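PDB 1M7S: catalase, which decomposes hydrogen peroxide into water and oxygen with a heme cofactor, protecting the cell from the toxic effects of peroxide. Local coordinates for residues A[253-258]-A[285-290]. Sequence-based numbering, arbitrary orientation.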
loop_
_atom_site.group_PDB
_atom_site.type_symbol
_atom_site.label_atom_id
_atom_site.label_comp_id
_atom_site.label_asym_id
_atom_site.label_seq_id
_atom_site.Cartn_x
_atom_site.Cartn_y
_atom_site.Cartn_z
ATOM N N TRP A 253 -3.071 26.920 -28.229
ATOM C CA TRP A 253 -3.017 25.937 -29.291
ATOM C C TRP A 253 -4.415 25.807 -29.949
ATOM O O TRP A 253 -5.428 25.796 -29.279
ATOM C CB TRP A 253 -2.660 24.560 -28.751
ATOM C CG TRP A 253 -1.243 24.341 -28.320
ATOM C CD1 TRP A 253 -0.251 23.703 -29.004
ATOM C CD2 TRP A 253 -0.701 24.750 -27.068
ATOM N NE1 TRP A 253 0.916 23.718 -28.237
ATOM C CE2 TRP A 253 0.635 24.331 -27.029
ATOM C CE3 TRP A 253 -1.240 25.398 -25.932
ATOM C CZ2 TRP A 253 1.455 24.564 -25.932
ATOM C CZ3 TRP A 253 -0.417 25.659 -24.857
ATOM C CH2 TRP A 253 0.943 25.224 -24.840
ATOM N N ASP A 254 -4.440 25.791 -31.267
ATOM C CA ASP A 254 -5.655 25.546 -32.035
ATOM C C ASP A 254 -5.794 24.028 -32.185
ATOM O O ASP A 254 -4.785 23.355 -32.473
ATOM C CB ASP A 254 -5.605 26.197 -33.414
ATOM C CG ASP A 254 -6.071 27.669 -33.354
ATOM O OD1 ASP A 254 -6.666 28.076 -32.345
ATOM O OD2 ASP A 254 -5.808 28.393 -34.336
ATOM N N LEU A 255 -6.995 23.523 -31.944
ATOM C CA LEU A 255 -7.253 22.084 -32.131
ATOM C C LEU A 255 -7.815 21.817 -33.516
ATOM O O LEU A 255 -8.841 22.403 -33.919
ATOM C CB LEU A 255 -8.249 21.592 -31.065
ATOM C CG LEU A 255 -8.622 20.107 -31.080
ATOM C CD1 LEU A 255 -7.338 19.259 -30.877
ATOM C CD2 LEU A 255 -9.669 19.806 -30.035
ATOM N N TYR A 256 -7.149 20.914 -34.229
ATOM C CA TYR A 256 -7.594 20.441 -35.523
ATOM C C TYR A 256 -7.939 18.946 -35.548
ATOM O O TYR A 256 -7.304 18.133 -34.845
ATOM C CB TYR A 256 -6.502 20.692 -36.565
ATOM C CG TYR A 256 -6.265 22.124 -36.936
ATOM C CD1 TYR A 256 -5.452 22.912 -36.119
ATOM C CD2 TYR A 256 -6.812 22.698 -38.087
ATOM C CE1 TYR A 256 -5.206 24.236 -36.439
ATOM C CE2 TYR A 256 -6.581 24.029 -38.411
ATOM C CZ TYR A 256 -5.792 24.784 -37.571
ATOM O OH TYR A 256 -5.530 26.100 -37.832
ATOM N N VAL A 257 -8.876 18.587 -36.448
ATOM C CA VAL A 257 -9.202 17.170 -36.663
ATOM C C VAL A 257 -9.000 16.750 -38.121
ATOM O O VAL A 257 -9.134 17.575 -39.034
ATOM C CB VAL A 257 -10.579 16.698 -36.218
ATOM C CG1 VAL A 257 -10.707 16.795 -34.683
ATOM C CG2 VAL A 257 -11.743 17.431 -36.901
ATOM N N GLN A 258 -8.607 15.478 -38.331
ATOM C CA GLN A 258 -8.492 14.843 -39.636
ATOM C C GLN A 258 -9.533 13.737 -39.586
ATOM O O GLN A 258 -9.627 13.054 -38.545
ATOM C CB GLN A 258 -7.144 14.191 -40.014
ATOM C CG GLN A 258 -6.090 15.208 -40.399
ATOM C CD GLN A 258 -4.780 14.440 -40.587
ATOM O OE1 GLN A 258 -4.322 13.881 -39.580
ATOM N NE2 GLN A 258 -4.209 14.434 -41.777
ATOM N N LYS A 285 -9.364 20.313 -40.147
ATOM C CA LYS A 285 -10.403 21.286 -39.868
ATOM C C LYS A 285 -10.262 21.789 -38.425
ATOM O O LYS A 285 -10.170 20.990 -37.506
ATOM C CB LYS A 285 -11.791 20.642 -40.042
ATOM C CG LYS A 285 -12.956 21.421 -39.446
ATOM C CD LYS A 285 -14.324 20.850 -39.743
ATOM C CE LYS A 285 -15.386 21.860 -39.248
ATOM N NZ LYS A 285 -16.727 21.561 -39.836
ATOM N N LYS A 286 -10.194 23.112 -38.249
ATOM C CA LYS A 286 -10.066 23.628 -36.872
ATOM C C LYS A 286 -11.363 23.500 -36.104
ATOM O O LYS A 286 -12.470 23.794 -36.642
ATOM C CB LYS A 286 -9.642 25.104 -36.932
ATOM C CG LYS A 286 -9.487 25.703 -35.536
ATOM C CD LYS A 286 -8.633 26.961 -35.573
ATOM C CE LYS A 286 -9.262 28.078 -36.374
ATOM N NZ LYS A 286 -10.736 27.989 -36.502
ATOM N N ILE A 287 -11.337 23.018 -34.858
ATOM C CA ILE A 287 -12.543 22.847 -34.080
ATOM C C ILE A 287 -12.557 23.572 -32.741
ATOM O O ILE A 287 -13.588 23.486 -32.036
ATOM C CB ILE A 287 -12.862 21.358 -33.804
ATOM C CG1 ILE A 287 -11.750 20.633 -33.008
ATOM C CG2 ILE A 287 -13.121 20.618 -35.113
ATOM C CD1 ILE A 287 -12.278 19.264 -32.532
ATOM N N GLY A 288 -11.491 24.296 -32.418
ATOM C CA GLY A 288 -11.494 25.003 -31.126
ATOM C C GLY A 288 -10.079 25.551 -30.834
ATOM O O GLY A 288 -9.143 25.349 -31.598
ATOM N N GLN A 289 -9.983 26.085 -29.620
ATOM C CA GLN A 289 -8.736 26.733 -29.186
ATOM C C GLN A 289 -8.603 26.588 -27.683
ATOM O O GLN A 289 -9.559 26.735 -26.918
ATOM C CB GLN A 289 -8.589 28.190 -29.639
ATOM C CG GLN A 289 -7.303 28.862 -29.145
ATOM C CD GLN A 289 -7.203 30.298 -29.684
ATOM O OE1 GLN A 289 -7.466 31.202 -28.884
ATOM N NE2 GLN A 289 -6.805 30.555 -30.914
ATOM N N MET A 290 -7.349 26.256 -27.277
ATOM C CA MET A 290 -7.096 26.107 -25.834
ATOM C C MET A 290 -6.063 27.160 -25.403
ATOM O O MET A 290 -5.128 27.460 -26.134
ATOM C CB MET A 290 -6.574 24.685 -25.545
ATOM C CG MET A 290 -6.181 24.493 -24.076
ATOM S SD MET A 290 -5.843 22.739 -23.681
ATOM C CE MET A 290 -4.505 22.410 -24.784
#
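Leu255 faces two residues at once, Ile287 and Gly288, and this classic beta bulge interrupts the antiparallel pairing of 253-258 with 285-290 in the catalase beta-barrel. Leu255 O accepts an almost straight bond from Ile287 N at 2.7 Å, whereas Leu255 N reaches Gly288 O from above the carbonyl plane; regular pairing resumes on either side, at Trp253 with Met290 and Val257 with Lys285.

The tightly packed part lies on the buried face, where Ile287 meets Leu255 and Val257. Ile287 holds CG1 between its backbone N and carbonyl carbon (chi1 61°), which brings CD1 into a close apolar cluster, 3.7 Å from Leu255 CD2 and 3.6 Å from Val257 CG1. Trp212 on strand 205-214 touches Leu255 from outside the pair, and Phe77 does the same for Ile287.

The face bearing Asp254, Tyr256, Lys286 and Gln289 is more open and polar. There the CB of Lys286 lies over the Tyr256 ring, 4.0 Å from its centroid, in a CH-pi contact. Lys286 CD passes 3.4 Å from Asp254 OD2, but the chain then bends, and Lys286 NZ stays 5.4 Å from Asp254 OD2. Asp254 OD1 instead accepts Gln289 NE2 on its syn side at 2.9 Å, the carboxylate and amide planes only 15° apart. The side-chain contacts on this face are therefore an amide-to-carboxylate hydrogen bond and lysine methylenes against the Tyr256 ring and the Asp254 carboxylate, while the lysine charge probably contributes only a longer-range attraction.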